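Local coordinates for nucleoside 2-deoxyribosyltransferase (Enterococcus faecalis, PDB 7M5H), which belongs to the nucleoside 2-deoxyribosyltransferase family and probably cleaves N-glycosidic bonds of deoxynucleosides or their monophosphates, possibly 5-hydroxymethyl-dUMP, at residues 4-9 with 35-40; 76-81 with 102-107; 10-15 with 84-89; 23-28 with 148-153; 97-102 with 141-146. All blocks are in the same frame, centred on the assembly; numbering follows the deposited sequence.

Contact 1 (4-9 with 35-40); sequences MTKIYF and TIDLYL
The carbonyl O of Ile7 takes the amide N of Tyr39 at 2.7 Å, nearly straight at 173°, and also receives a CA-H...O contact from Leu38. The Tyr39 bond is one rung of a five-bond parallel ladder, from Thr5 N-Thr35 O to Phe9 N-Tyr39 O. On the face of Ile7 and Leu38, Ile7 CD1 meets Ile36 CG2 at 3.7 Å, and the side chains of Phe9 and Leu40 lie side by side, Phe9 CD2 3.5 Å from Leu40 CD1; helix 16-30 packs over Phe9 and Leu38. On the opposite face the rings of Tyr8 and Tyr39 lie rim to rim, with planes 12° apart and Tyr8 CE1 3.7 Å from Tyr39 CD2. Tyr8 OH is hydrogen-bonded to Glu89 and Asp63. At the exposed end the bent selenomethionine Met4 lays CE against Asp37 CB at 3.9 Å, while Lys6 NZ stays 4.3 Å from Asp37 OD2, too far for a salt bridge. Backbone bonds and apolar contacts carry this pairing, with charge attraction probably minor.

Contact 2 (76-81 with 102-107); sequences LLDGPT and ALYTDS
Asp78 reaches across to the chain leaving strand 100-103, and its OD2 is gripped twice by Thr105: by the amide N at 2.9 Å, which uses the syn lone pair, and by OG1 at 2.8 Å, which comes from above the carboxylate plane. Thr105 OG1 sits between its own backbone N and carbonyl carbon (chi1 66°), which brings hydroxyl and amide to the same oxygen. The tight part of the contact lies next to this clamp, in the sheet. There Leu77 N bonds to Leu103 O at 3.1 Å, the Leu76-Leu103 pair is the last parallel bridge, and Leu77 CD1 rests on Ala102 CB at 3.7 Å, with Ile140 of helix 134-141 against both side chains. On the looser side two waters bridge the segments. One donates to Asp78 OD2 and Leu103 O; the other accepts from Gly79 N at 2.8 Å and lies between Asp78 OD1 and Asp106 OD2, two like charges 4.4 Å apart. Arg108 pairs with Asp106, and Thr105 OG1 also bonds Gln16 N of the second subunit, whose Ser15 packs on Asp78. With two protein donors and a water on OD2, Asp78 is probably held as a carboxylate, and its grip on Thr105 ties together, at a subunit interface, the two loops that leave strands 72-76 and 100-103.

Contact 3 (10-15 with 84-89); sequences AGPLFS and AGVASE. With GOL (glycerol), chain G.
The carboxylate of Glu89 brings OE1 to within 3.4 Å of Ala10 CB, and the same oxygen accepts a hydrogen bond from glycerol O1 at 2.8 Å. OE2 is bonded to Tyr8 OH; each oxygen has its own partner. The Phe14 ring has Leu13 CG over one face, offset toward the rim, and glycerol O3 at its edge, 3.9 Å from CZ; Arg108 of the second subunit makes a cation-pi contact with the ring. Direct packing is small: Val86 CG2 sits 3.5 Å from Gly11 N and 4.1 Å from Pro12 CD. With CG1 anti to the backbone N (chi1 174°), CG2 is the branch turned to the loop. Gly11 N donates to glycerol O1 at 3.0 Å, and Asp83 is also hydrogen-bonded to the glycerol. The glycerol, probably from the crystallisation liquor, thus occupies a pocket between the end of strand 5-10 and the first turns of helix 84-96, the C-terminal edge of the parallel sheet where Rossmann-like folds place their active sites.

Contact 4 (23-28 with 148-153); sequences AYLVEQ and SSEEDL
Tyr24 and Glu150 make the polar link between helices 16-30 and 150-159. Tyr24 OH donates to Glu150 OE1 at 2.8 Å on the syn lone pair, and Glu150 OE2 lies in plane at the ring edge, 3.4 Å from Tyr24 CE2. The two side chains cross at about a right angle, with ring and carboxylate planes 62° apart. Glu150 is extended beyond CG, which carries its carboxylate to the tyrosine, and OE2 has a second partner in Tyr21 OH. Two tyrosine hydroxyls, one on each oxygen, would fix its rotation and stabilise its charge. Arg20 of the second subunit adds a cation-pi contact to Tyr24.

Apolar contacts lie deeper. Leu25 CD2 meets the aliphatic part of Glu150 at CG, 3.9 Å away, while its other branch, CD1, approaches Leu153 CD2 at 4.1 Å.

Capping completes the account: Ser149 is the N-cap of helix 150-159, its OG accepting from Asp152 N at 3.2 Å.

Both leucines also touch the sheet: Leu25 packs on Leu103, and Leu153 on Val101 and Leu103 of strand 100-103 and on Val147 of strand 144-147. The two helices therefore pack next to each other on one face of the parallel sheet, joined by leucines near the strands and by Tyr24-Glu150 farther out.

Contact 5 (97-102 with 141-146); sequences GIPVVA and KLNGRV
Pro99 and Asn143 lie side by side and point the same way, with Pro99 CB 3.9 Å from Asn143 ND2. The amide of Asn143, its CG anti to the backbone N (chi1 -175°), is thereby laid along the entry of strand 100-103. A water ties it down by accepting from ND2 at 3.1 Å and donating to Ile98 O at 2.6 Å. Beyond this pair the strands run parallel, 7° apart, and side chains alternate between faces. Val101 and Arg145 share one face, but the arginine turns off to a weak, long ion pair with Glu156. On the other face Ala102 CB meets Val146 CG2 at 4.1 Å, and Ile140 of helix 134-141 covers Val100 and Val146. Gly144 pairs with Val100, and the backbones approach closely here, Gly144 CA 3.1 Å from Val100 O in a CA-H...O contact. Two bonds of the ladder run from Val100 N to Asn143 O and from Arg145 N to Val100 O. A third, from Ala102 N to Arg145 O, spans 2.8 Å at 170°. The outermost strand of this chain's sheet is thus held mainly by its backbone, with a water-bridged amide fastening its start.

The contacts follow one parallel five-stranded sheet, ordered 36-39, 5-10, 72-76, 100-103, 144-147. Contact 1 pairs the first two strands within a beta-alpha-beta unit and closes before contacts 2 and 5 open; contact 5 pairs the last two, about 15 Å from contact 1 between centres. Contact 2 joins the ends of strands 72-76 and 100-103 and shares Ala102 with contact 5. Contact 3 closes the pocket beyond strand 5-10 and crosses contacts 1, 2 and 4 along the chain. Contact 4 lays helices 16-30 and 150-159 over the sheet; its long loop encloses contacts 2 and 5. Contacts 2, 3 and 4 also meet the second subunit, so the subunit interface reaches the sheet, the pocket and the helix layer.

Contact 1 (4-9 with 35-40)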
# COMPACT_ATOMS: atom_id res chain seq x y z
N MSE B 4 -27.62 -15.72 -20.37
CA MSE B 4 -26.50 -14.80 -20.29
C MSE B 4 -25.80 -14.89 -18.94
O MSE B 4 -26.45 -15.09 -17.91
CB MSE B 4 -26.96 -13.37 -20.55
CG MSE B 4 -27.61 -13.16 -21.91
SE MSE B 4 -26.36 -13.40 -23.39
CE MSE B 4 -25.22 -11.85 -23.09
N THR B 5 -24.48 -14.74 -18.94
CA THR B 5 -23.67 -14.73 -17.73
C THR B 5 -23.13 -13.32 -17.54
O THR B 5 -22.28 -12.86 -18.31
CB THR B 5 -22.53 -15.74 -17.81
OG1 THR B 5 -23.07 -17.07 -17.93
CG2 THR B 5 -21.67 -15.67 -16.56
N LYS B 6 -23.64 -12.62 -16.52
CA LYS B 6 -23.22 -11.26 -16.23
C LYS B 6 -21.98 -11.29 -15.34
O LYS B 6 -22.02 -11.87 -14.24
CB LYS B 6 -24.35 -10.47 -15.57
CG LYS B 6 -25.64 -10.45 -16.38
CD LYS B 6 -26.58 -9.35 -15.89
CE LYS B 6 -25.99 -7.97 -16.15
NZ LYS B 6 -26.90 -6.88 -15.70
N ILE B 7 -20.90 -10.69 -15.81
CA ILE B 7 -19.62 -10.69 -15.11
C ILE B 7 -19.28 -9.26 -14.70
O ILE B 7 -19.38 -8.34 -15.52
CB ILE B 7 -18.50 -11.28 -15.99
CG1 ILE B 7 -18.81 -12.73 -16.36
CG2 ILE B 7 -17.15 -11.18 -15.28
CD1 ILE B 7 -17.75 -13.37 -17.23
N TYR B 8 -18.89 -9.08 -13.44
CA TYR B 8 -18.36 -7.82 -12.96
C TYR B 8 -16.84 -7.93 -12.88
O TYR B 8 -16.32 -8.83 -12.23
CB TYR B 8 -18.94 -7.46 -11.59
CG TYR B 8 -18.47 -6.12 -11.07
CD1 TYR B 8 -19.12 -4.95 -11.42
CD2 TYR B 8 -17.38 -6.03 -10.22
CE1 TYR B 8 -18.70 -3.72 -10.95
CE2 TYR B 8 -16.94 -4.80 -9.74
CZ TYR B 8 -17.61 -3.65 -10.11
OH TYR B 8 -17.18 -2.43 -9.64
N PHE B 9 -16.15 -7.01 -13.55
CA PHE B 9 -14.69 -7.01 -13.59
C PHE B 9 -14.18 -6.07 -12.50
O PHE B 9 -14.23 -4.85 -12.65
CB PHE B 9 -14.19 -6.60 -14.97
CG PHE B 9 -12.72 -6.86 -15.19
CD1 PHE B 9 -12.30 -8.07 -15.72
CD2 PHE B 9 -11.78 -5.91 -14.85
CE1 PHE B 9 -10.95 -8.32 -15.92
CE2 PHE B 9 -10.43 -6.15 -15.05
CZ PHE B 9 -10.02 -7.36 -15.58
N THR B 35 -22.29 -15.34 -24.91
CA THR B 35 -23.22 -15.21 -23.79
C THR B 35 -22.63 -14.47 -22.60
O THR B 35 -23.27 -14.41 -21.55
CB THR B 35 -23.70 -16.59 -23.35
OG1 THR B 35 -22.58 -17.43 -23.07
CG2 THR B 35 -24.55 -17.24 -24.44
N ILE B 36 -21.43 -13.91 -22.73
CA ILE B 36 -20.79 -13.19 -21.64
C ILE B 36 -21.18 -11.72 -21.73
O ILE B 36 -20.93 -11.06 -22.74
CB ILE B 36 -19.26 -13.36 -21.68
CG1 ILE B 36 -18.87 -14.79 -21.33
CG2 ILE B 36 -18.59 -12.37 -20.74
CD1 ILE B 36 -17.39 -15.05 -21.36
N ASP B 37 -21.80 -11.21 -20.67
CA ASP B 37 -22.16 -9.80 -20.54
C ASP B 37 -21.29 -9.23 -19.42
O ASP B 37 -21.68 -9.22 -18.25
CB ASP B 37 -23.65 -9.63 -20.24
CG ASP B 37 -24.04 -8.18 -20.05
OD1 ASP B 37 -23.29 -7.29 -20.49
OD2 ASP B 37 -25.11 -7.93 -19.45
N LEU B 38 -20.11 -8.74 -19.78
CA LEU B 38 -19.14 -8.26 -18.81
C LEU B 38 -19.31 -6.76 -18.60
O LEU B 38 -19.37 -5.99 -19.57
CB LEU B 38 -17.72 -8.58 -19.26
CG LEU B 38 -16.58 -8.37 -18.26
CD1 LEU B 38 -15.45 -9.34 -18.53
CD2 LEU B 38 -16.05 -6.94 -18.30
N TYR B 39 -19.38 -6.35 -17.34
CA TYR B 39 -19.42 -4.94 -16.97
C TYR B 39 -18.02 -4.50 -16.55
O TYR B 39 -17.44 -5.09 -15.62
CB TYR B 39 -20.43 -4.70 -15.84
CG TYR B 39 -20.54 -3.25 -15.41
CD1 TYR B 39 -21.46 -2.40 -16.00
CD2 TYR B 39 -19.72 -2.74 -14.41
CE1 TYR B 39 -21.56 -1.08 -15.61
CE2 TYR B 39 -19.81 -1.42 -14.01
CZ TYR B 39 -20.73 -0.60 -14.62
OH TYR B 39 -20.83 0.72 -14.22
N LEU B 40 -17.49 -3.49 -17.22
CA LEU B 40 -16.18 -2.93 -16.89
C LEU B 40 -16.37 -1.50 -16.40
O LEU B 40 -16.82 -0.64 -17.17
CB LEU B 40 -15.26 -2.97 -18.11
CG LEU B 40 -13.81 -2.54 -17.87
CD1 LEU B 40 -13.20 -3.33 -16.73
CD2 LEU B 40 -12.99 -2.70 -19.14

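Contact 2 (76-81 with 102-107)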
# COMPACT_ATOMS: atom_id res chain seq x y z
N LEU B 76 -8.97 -8.66 -9.86
CA LEU B 76 -7.53 -8.56 -10.05
C LEU B 76 -6.90 -8.19 -8.71
O LEU B 76 -7.21 -7.14 -8.14
CB LEU B 76 -7.19 -7.52 -11.12
CG LEU B 76 -7.05 -8.03 -12.56
CD1 LEU B 76 -8.19 -8.97 -12.95
CD2 LEU B 76 -6.97 -6.86 -13.53
N LEU B 77 -6.02 -9.05 -8.21
CA LEU B 77 -5.44 -8.90 -6.88
C LEU B 77 -4.05 -8.27 -6.89
O LEU B 77 -3.53 -7.96 -5.81
CB LEU B 77 -5.37 -10.25 -6.17
CG LEU B 77 -6.65 -11.08 -6.07
CD1 LEU B 77 -6.40 -12.35 -5.26
CD2 LEU B 77 -7.79 -10.27 -5.47
N ASP B 78 -3.44 -8.08 -8.05
CA ASP B 78 -2.06 -7.63 -8.12
C ASP B 78 -1.92 -6.19 -7.61
O ASP B 78 -2.89 -5.46 -7.43
CB ASP B 78 -1.53 -7.74 -9.55
CG ASP B 78 -1.08 -9.15 -9.89
OD1 ASP B 78 -0.19 -9.67 -9.18
OD2 ASP B 78 -1.61 -9.74 -10.85
N GLY B 79 -0.67 -5.80 -7.39
CA GLY B 79 -0.34 -4.54 -6.77
C GLY B 79 0.47 -4.76 -5.51
O GLY B 79 0.62 -5.90 -5.04
N PRO B 80 1.03 -3.69 -4.94
CA PRO B 80 1.73 -3.85 -3.65
C PRO B 80 0.81 -4.37 -2.57
O PRO B 80 1.26 -5.10 -1.67
CB PRO B 80 2.23 -2.43 -3.35
CG PRO B 80 1.34 -1.53 -4.14
CD PRO B 80 0.99 -2.29 -5.39
N THR B 81 -0.47 -4.00 -2.62
CA THR B 81 -1.51 -4.58 -1.79
C THR B 81 -2.73 -4.79 -2.67
O THR B 81 -2.85 -4.19 -3.74
CB THR B 81 -1.87 -3.69 -0.59
OG1 THR B 81 -2.21 -2.38 -1.07
CG2 THR B 81 -0.70 -3.58 0.38
N ALA B 102 -10.35 -14.97 -9.16
CA ALA B 102 -9.35 -13.94 -9.00
C ALA B 102 -8.08 -14.27 -9.78
O ALA B 102 -7.70 -15.44 -9.92
CB ALA B 102 -9.00 -13.73 -7.52
N LEU B 103 -7.42 -13.23 -10.27
CA LEU B 103 -6.17 -13.35 -11.01
C LEU B 103 -5.03 -12.72 -10.21
O LEU B 103 -5.16 -11.59 -9.72
CB LEU B 103 -6.28 -12.68 -12.38
CG LEU B 103 -5.01 -12.69 -13.22
CD1 LEU B 103 -4.66 -14.12 -13.64
CD2 LEU B 103 -5.15 -11.80 -14.44
N TYR B 104 -3.92 -13.45 -10.10
CA TYR B 104 -2.78 -13.04 -9.28
C TYR B 104 -1.50 -13.47 -9.99
O TYR B 104 -1.07 -14.62 -9.85
CB TYR B 104 -2.88 -13.64 -7.88
CG TYR B 104 -1.66 -13.43 -7.01
CD1 TYR B 104 -1.21 -12.15 -6.71
CD2 TYR B 104 -0.97 -14.51 -6.47
CE1 TYR B 104 -0.11 -11.95 -5.91
CE2 TYR B 104 0.15 -14.31 -5.67
CZ TYR B 104 0.57 -13.03 -5.39
OH TYR B 104 1.67 -12.83 -4.59
N THR B 105 -0.90 -12.56 -10.74
CA THR B 105 0.22 -12.88 -11.62
C THR B 105 1.58 -12.48 -11.06
O THR B 105 2.59 -12.67 -11.75
CB THR B 105 0.04 -12.19 -12.98
OG1 THR B 105 0.12 -10.77 -12.81
CG2 THR B 105 -1.31 -12.55 -13.59
N ASP B 106 1.64 -11.95 -9.84
CA ASP B 106 2.88 -11.42 -9.29
C ASP B 106 4.00 -12.45 -9.36
O ASP B 106 3.88 -13.56 -8.83
CB ASP B 106 2.66 -10.97 -7.84
CG ASP B 106 3.78 -10.09 -7.32
OD1 ASP B 106 4.95 -10.53 -7.34
OD2 ASP B 106 3.49 -8.95 -6.88
N SER B 107 5.10 -12.08 -10.03
CA SER B 107 6.19 -13.01 -10.26
C SER B 107 6.90 -13.41 -8.97
O SER B 107 7.61 -14.42 -8.96
CB SER B 107 7.20 -12.41 -11.24
OG SER B 107 7.78 -11.23 -10.71
O HOH W 1 1.29 -7.77 -7.58
O HOH W 2 -4.22 -9.02 -11.14

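Contact 3 (10-15 with 84-89)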
# COMPACT_ATOMS: atom_id res chain seq x y z
N ALA B 10 -13.70 -6.64 -11.41
CA ALA B 10 -13.18 -5.87 -10.29
C ALA B 10 -11.67 -5.70 -10.44
O ALA B 10 -10.95 -6.68 -10.69
CB ALA B 10 -13.51 -6.54 -8.96
N GLY B 11 -11.20 -4.47 -10.27
CA GLY B 11 -9.79 -4.17 -10.38
C GLY B 11 -9.55 -2.67 -10.38
O GLY B 11 -10.42 -1.88 -10.75
N PRO B 12 -8.36 -2.26 -9.95
CA PRO B 12 -8.01 -0.83 -10.04
C PRO B 12 -8.05 -0.37 -11.48
O PRO B 12 -7.69 -1.11 -12.40
CB PRO B 12 -6.60 -0.77 -9.45
CG PRO B 12 -6.07 -2.17 -9.58
CD PRO B 12 -7.26 -3.06 -9.41
N LEU B 13 -8.49 0.87 -11.68
CA LEU B 13 -8.75 1.41 -13.02
C LEU B 13 -8.34 2.87 -13.10
O LEU B 13 -8.99 3.68 -13.77
CB LEU B 13 -10.22 1.25 -13.39
CG LEU B 13 -11.23 1.97 -12.49
CD1 LEU B 13 -12.36 2.56 -13.31
CD2 LEU B 13 -11.78 1.04 -11.41
N PHE B 14 -7.26 3.24 -12.42
CA PHE B 14 -6.88 4.64 -12.27
C PHE B 14 -5.60 5.00 -13.00
O PHE B 14 -5.51 6.09 -13.57
CB PHE B 14 -6.75 4.97 -10.78
CG PHE B 14 -7.87 4.41 -9.95
CD1 PHE B 14 -9.14 4.97 -10.00
CD2 PHE B 14 -7.67 3.29 -9.15
CE1 PHE B 14 -10.18 4.45 -9.25
CE2 PHE B 14 -8.71 2.77 -8.40
CZ PHE B 14 -9.96 3.35 -8.45
N SER B 15 -4.60 4.13 -13.01
CA SER B 15 -3.39 4.36 -13.78
C SER B 15 -3.57 3.85 -15.21
O SER B 15 -4.45 3.04 -15.50
CB SER B 15 -2.19 3.68 -13.13
OG SER B 15 -2.31 2.27 -13.19
N ALA B 84 -8.15 -1.66 -2.15
CA ALA B 84 -9.12 -1.63 -1.05
C ALA B 84 -10.55 -1.74 -1.57
O ALA B 84 -11.39 -2.41 -0.95
CB ALA B 84 -8.95 -0.36 -0.23
N GLY B 85 -10.85 -1.09 -2.69
CA GLY B 85 -12.17 -1.23 -3.28
C GLY B 85 -12.45 -2.65 -3.74
O GLY B 85 -13.55 -3.18 -3.53
N VAL B 86 -11.46 -3.29 -4.37
CA VAL B 86 -11.61 -4.68 -4.79
C VAL B 86 -11.82 -5.59 -3.59
O VAL B 86 -12.68 -6.48 -3.61
CB VAL B 86 -10.39 -5.13 -5.62
CG1 VAL B 86 -10.46 -6.61 -5.93
CG2 VAL B 86 -10.29 -4.31 -6.89
N ALA B 87 -11.05 -5.37 -2.52
CA ALA B 87 -11.21 -6.18 -1.31
C ALA B 87 -12.61 -6.04 -0.73
O ALA B 87 -13.21 -7.03 -0.30
CB ALA B 87 -10.15 -5.79 -0.28
N SER B 88 -13.15 -4.82 -0.71
CA SER B 88 -14.51 -4.62 -0.22
C SER B 88 -15.53 -5.27 -1.14
O SER B 88 -16.50 -5.88 -0.66
CB SER B 88 -14.80 -3.12 -0.07
OG SER B 88 -14.04 -2.56 0.99
N GLU B 89 -15.33 -5.16 -2.46
CA GLU B 89 -16.25 -5.79 -3.40
C GLU B 89 -16.23 -7.31 -3.26
O GLU B 89 -17.26 -7.96 -3.46
CB GLU B 89 -15.90 -5.38 -4.83
CG GLU B 89 -16.31 -3.95 -5.17
CD GLU B 89 -15.78 -3.49 -6.52
OE1 GLU B 89 -14.74 -4.03 -6.96
OE2 GLU B 89 -16.40 -2.60 -7.13
C1 GOL G . -13.54 -1.38 -8.99
O1 GOL G . -13.15 -2.71 -8.89
C2 GOL G . -13.20 -0.71 -7.63
O2 GOL G . -13.97 0.42 -7.41
C3 GOL G . -11.69 -0.37 -7.72
O3 GOL G . -11.35 0.28 -6.54

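Contact 4 (23-28 with 148-153)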
# COMPACT_ATOMS: atom_id res chain seq x y z
N ALA B 23 -8.55 -3.40 -20.18
CA ALA B 23 -9.11 -3.49 -21.53
C ALA B 23 -8.53 -4.67 -22.29
O ALA B 23 -9.23 -5.32 -23.08
CB ALA B 23 -8.86 -2.19 -22.29
N TYR B 24 -7.25 -4.98 -22.07
CA TYR B 24 -6.62 -6.10 -22.75
C TYR B 24 -7.18 -7.43 -22.27
O TYR B 24 -7.34 -8.37 -23.06
CB TYR B 24 -5.10 -6.03 -22.56
CG TYR B 24 -4.38 -7.36 -22.65
CD1 TYR B 24 -4.14 -7.96 -23.88
CD2 TYR B 24 -3.93 -8.01 -21.51
CE1 TYR B 24 -3.48 -9.17 -23.97
CE2 TYR B 24 -3.27 -9.22 -21.59
CZ TYR B 24 -3.04 -9.80 -22.82
OH TYR B 24 -2.38 -11.00 -22.90
N LEU B 25 -7.49 -7.54 -20.98
CA LEU B 25 -8.06 -8.78 -20.45
C LEU B 25 -9.53 -8.92 -20.82
O LEU B 25 -9.97 -10.00 -21.23
CB LEU B 25 -7.90 -8.83 -18.93
CG LEU B 25 -6.70 -9.58 -18.37
CD1 LEU B 25 -6.85 -9.74 -16.87
CD2 LEU B 25 -6.53 -10.93 -19.04
N VAL B 26 -10.30 -7.83 -20.69
CA VAL B 26 -11.74 -7.90 -20.94
C VAL B 26 -12.03 -8.30 -22.38
O VAL B 26 -12.97 -9.05 -22.66
CB VAL B 26 -12.40 -6.55 -20.57
CG1 VAL B 26 -13.78 -6.44 -21.20
CG2 VAL B 26 -12.49 -6.41 -19.06
N GLU B 27 -11.20 -7.83 -23.32
CA GLU B 27 -11.37 -8.23 -24.71
C GLU B 27 -11.23 -9.74 -24.88
O GLU B 27 -12.02 -10.36 -25.59
CB GLU B 27 -10.36 -7.49 -25.59
CG GLU B 27 -10.18 -8.09 -26.98
CD GLU B 27 -11.44 -8.01 -27.83
OE1 GLU B 27 -12.31 -7.16 -27.54
OE2 GLU B 27 -11.55 -8.80 -28.79
N GLN B 28 -10.24 -10.34 -24.22
CA GLN B 28 -10.07 -11.79 -24.29
C GLN B 28 -11.24 -12.51 -23.64
O GLN B 28 -11.68 -13.56 -24.14
CB GLN B 28 -8.76 -12.20 -23.63
CG GLN B 28 -7.51 -11.75 -24.37
CD GLN B 28 -6.24 -12.17 -23.65
OE1 GLN B 28 -5.57 -11.34 -23.02
NE2 GLN B 28 -5.91 -13.45 -23.72
N SER B 148 -3.18 -17.95 -11.40
CA SER B 148 -1.94 -17.19 -11.52
C SER B 148 -1.58 -16.87 -12.96
O SER B 148 -0.49 -16.34 -13.21
CB SER B 148 -0.79 -17.96 -10.86
OG SER B 148 -0.61 -19.23 -11.46
N SER B 149 -2.45 -17.17 -13.92
CA SER B 149 -2.16 -16.86 -15.32
C SER B 149 -3.45 -16.48 -16.03
O SER B 149 -4.55 -16.87 -15.62
CB SER B 149 -1.49 -18.04 -16.03
OG SER B 149 -2.39 -19.12 -16.20
N GLU B 150 -3.30 -15.70 -17.10
CA GLU B 150 -4.45 -15.32 -17.91
C GLU B 150 -5.06 -16.53 -18.61
O GLU B 150 -6.28 -16.57 -18.81
CB GLU B 150 -4.04 -14.26 -18.93
CG GLU B 150 -3.35 -13.05 -18.32
CD GLU B 150 -2.73 -12.13 -19.36
OE1 GLU B 150 -2.88 -12.42 -20.56
OE2 GLU B 150 -2.10 -11.13 -18.97
N GLU B 151 -4.24 -17.50 -18.99
CA GLU B 151 -4.76 -18.73 -19.58
C GLU B 151 -5.70 -19.44 -18.62
O GLU B 151 -6.81 -19.84 -19.00
CB GLU B 151 -3.60 -19.65 -19.98
CG GLU B 151 -4.01 -21.09 -20.24
CD GLU B 151 -2.82 -22.02 -20.36
OE1 GLU B 151 -1.71 -21.52 -20.67
OE2 GLU B 151 -2.98 -23.24 -20.13
N ASP B 152 -5.29 -19.61 -17.36
CA ASP B 152 -6.14 -20.29 -16.40
C ASP B 152 -7.37 -19.45 -16.05
O ASP B 152 -8.41 -20.01 -15.70
CB ASP B 152 -5.35 -20.63 -15.14
CG ASP B 152 -4.17 -21.54 -15.42
OD1 ASP B 152 -4.19 -22.23 -16.46
OD2 ASP B 152 -3.22 -21.56 -14.60
N LEU B 153 -7.26 -18.13 -16.13
CA LEU B 153 -8.42 -17.28 -15.88
C LEU B 153 -9.50 -17.50 -16.94
O LEU B 153 -10.67 -17.70 -16.61
CB LEU B 153 -8.00 -15.81 -15.85
CG LEU B 153 -9.14 -14.79 -15.74
CD1 LEU B 153 -9.86 -14.94 -14.41
CD2 LEU B 153 -8.61 -13.37 -15.91

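Contact 5 (97-102 with 141-146)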
# COMPACT_ATOMS: atom_id res chain seq x y z
N GLY B 97 -23.15 -14.45 -1.83
CA GLY B 97 -23.08 -15.73 -2.51
C GLY B 97 -22.72 -15.66 -3.97
O GLY B 97 -23.02 -16.59 -4.72
N ILE B 98 -22.07 -14.59 -4.41
CA ILE B 98 -21.65 -14.43 -5.80
C ILE B 98 -20.22 -14.95 -5.93
O ILE B 98 -19.32 -14.41 -5.27
CB ILE B 98 -21.75 -12.97 -6.25
CG1 ILE B 98 -23.20 -12.48 -6.16
CG2 ILE B 98 -21.22 -12.81 -7.66
CD1 ILE B 98 -23.38 -11.01 -6.47
N PRO B 99 -19.98 -15.97 -6.75
CA PRO B 99 -18.63 -16.54 -6.83
C PRO B 99 -17.62 -15.55 -7.39
O PRO B 99 -17.97 -14.63 -8.15
CB PRO B 99 -18.80 -17.75 -7.76
CG PRO B 99 -20.04 -17.45 -8.55
CD PRO B 99 -20.93 -16.68 -7.62
N VAL B 100 -16.36 -15.74 -7.01
CA VAL B 100 -15.27 -14.84 -7.39
C VAL B 100 -14.13 -15.66 -7.97
O VAL B 100 -13.64 -16.59 -7.32
CB VAL B 100 -14.78 -14.01 -6.19
CG1 VAL B 100 -13.60 -13.14 -6.61
CG2 VAL B 100 -15.90 -13.16 -5.62
N VAL B 101 -13.71 -15.32 -9.18
CA VAL B 101 -12.51 -15.89 -9.80
C VAL B 101 -11.47 -14.78 -9.87
O VAL B 101 -11.66 -13.77 -10.55
CB VAL B 101 -12.81 -16.46 -11.19
CG1 VAL B 101 -11.52 -16.97 -11.83
CG2 VAL B 101 -13.84 -17.57 -11.10
N ALA B 102 -10.35 -14.97 -9.16
CA ALA B 102 -9.35 -13.94 -9.00
C ALA B 102 -8.08 -14.27 -9.78
O ALA B 102 -7.70 -15.44 -9.92
CB ALA B 102 -9.00 -13.73 -7.52
N LYS B 141 -11.63 -18.23 -2.27
CA LYS B 141 -11.56 -19.68 -2.41
C LYS B 141 -12.74 -20.39 -1.76
O LYS B 141 -13.02 -21.55 -2.11
CB LYS B 141 -10.25 -20.21 -1.82
CG LYS B 141 -9.00 -19.60 -2.41
CD LYS B 141 -7.77 -20.37 -1.95
CE LYS B 141 -6.50 -19.84 -2.61
NZ LYS B 141 -5.34 -20.72 -2.31
N LEU B 142 -13.44 -19.74 -0.83
CA LEU B 142 -14.60 -20.37 -0.21
C LEU B 142 -15.74 -20.56 -1.21
O LEU B 142 -16.61 -21.41 -1.01
CB LEU B 142 -15.08 -19.55 0.99
CG LEU B 142 -14.27 -19.75 2.27
CD1 LEU B 142 -14.63 -18.71 3.33
CD2 LEU B 142 -14.47 -21.15 2.81
N ASN B 143 -15.74 -19.77 -2.30
CA ASN B 143 -16.71 -19.88 -3.37
C ASN B 143 -16.07 -19.23 -4.60
O ASN B 143 -16.42 -18.12 -5.02
CB ASN B 143 -18.05 -19.22 -3.02
CG ASN B 143 -19.11 -19.43 -4.08
OD1 ASN B 143 -19.12 -20.44 -4.80
ND2 ASN B 143 -20.03 -18.49 -4.17
N GLY B 144 -15.10 -19.91 -5.16
CA GLY B 144 -14.39 -19.44 -6.33
C GLY B 144 -12.99 -20.03 -6.36
O GLY B 144 -12.76 -21.15 -5.91
N ARG B 145 -12.06 -19.24 -6.90
CA ARG B 145 -10.74 -19.76 -7.19
C ARG B 145 -9.81 -18.59 -7.47
O ARG B 145 -10.23 -17.55 -7.96
CB ARG B 145 -10.78 -20.71 -8.39
CG ARG B 145 -9.47 -21.38 -8.77
CD ARG B 145 -9.59 -22.00 -10.16
NE ARG B 145 -9.35 -23.44 -10.18
CZ ARG B 145 -8.39 -24.03 -10.89
NH1 ARG B 145 -8.24 -25.35 -10.84
NH2 ARG B 145 -7.58 -23.30 -11.65
N VAL B 146 -8.53 -18.78 -7.12
CA VAL B 146 -7.47 -17.85 -7.46
C VAL B 146 -6.55 -18.54 -8.46
O VAL B 146 -6.04 -19.63 -8.20
CB VAL B 146 -6.68 -17.40 -6.22
CG1 VAL B 146 -5.60 -16.40 -6.61
CG2 VAL B 146 -7.61 -16.81 -5.17
O HOH W 3 -18.69 -15.85 -3.14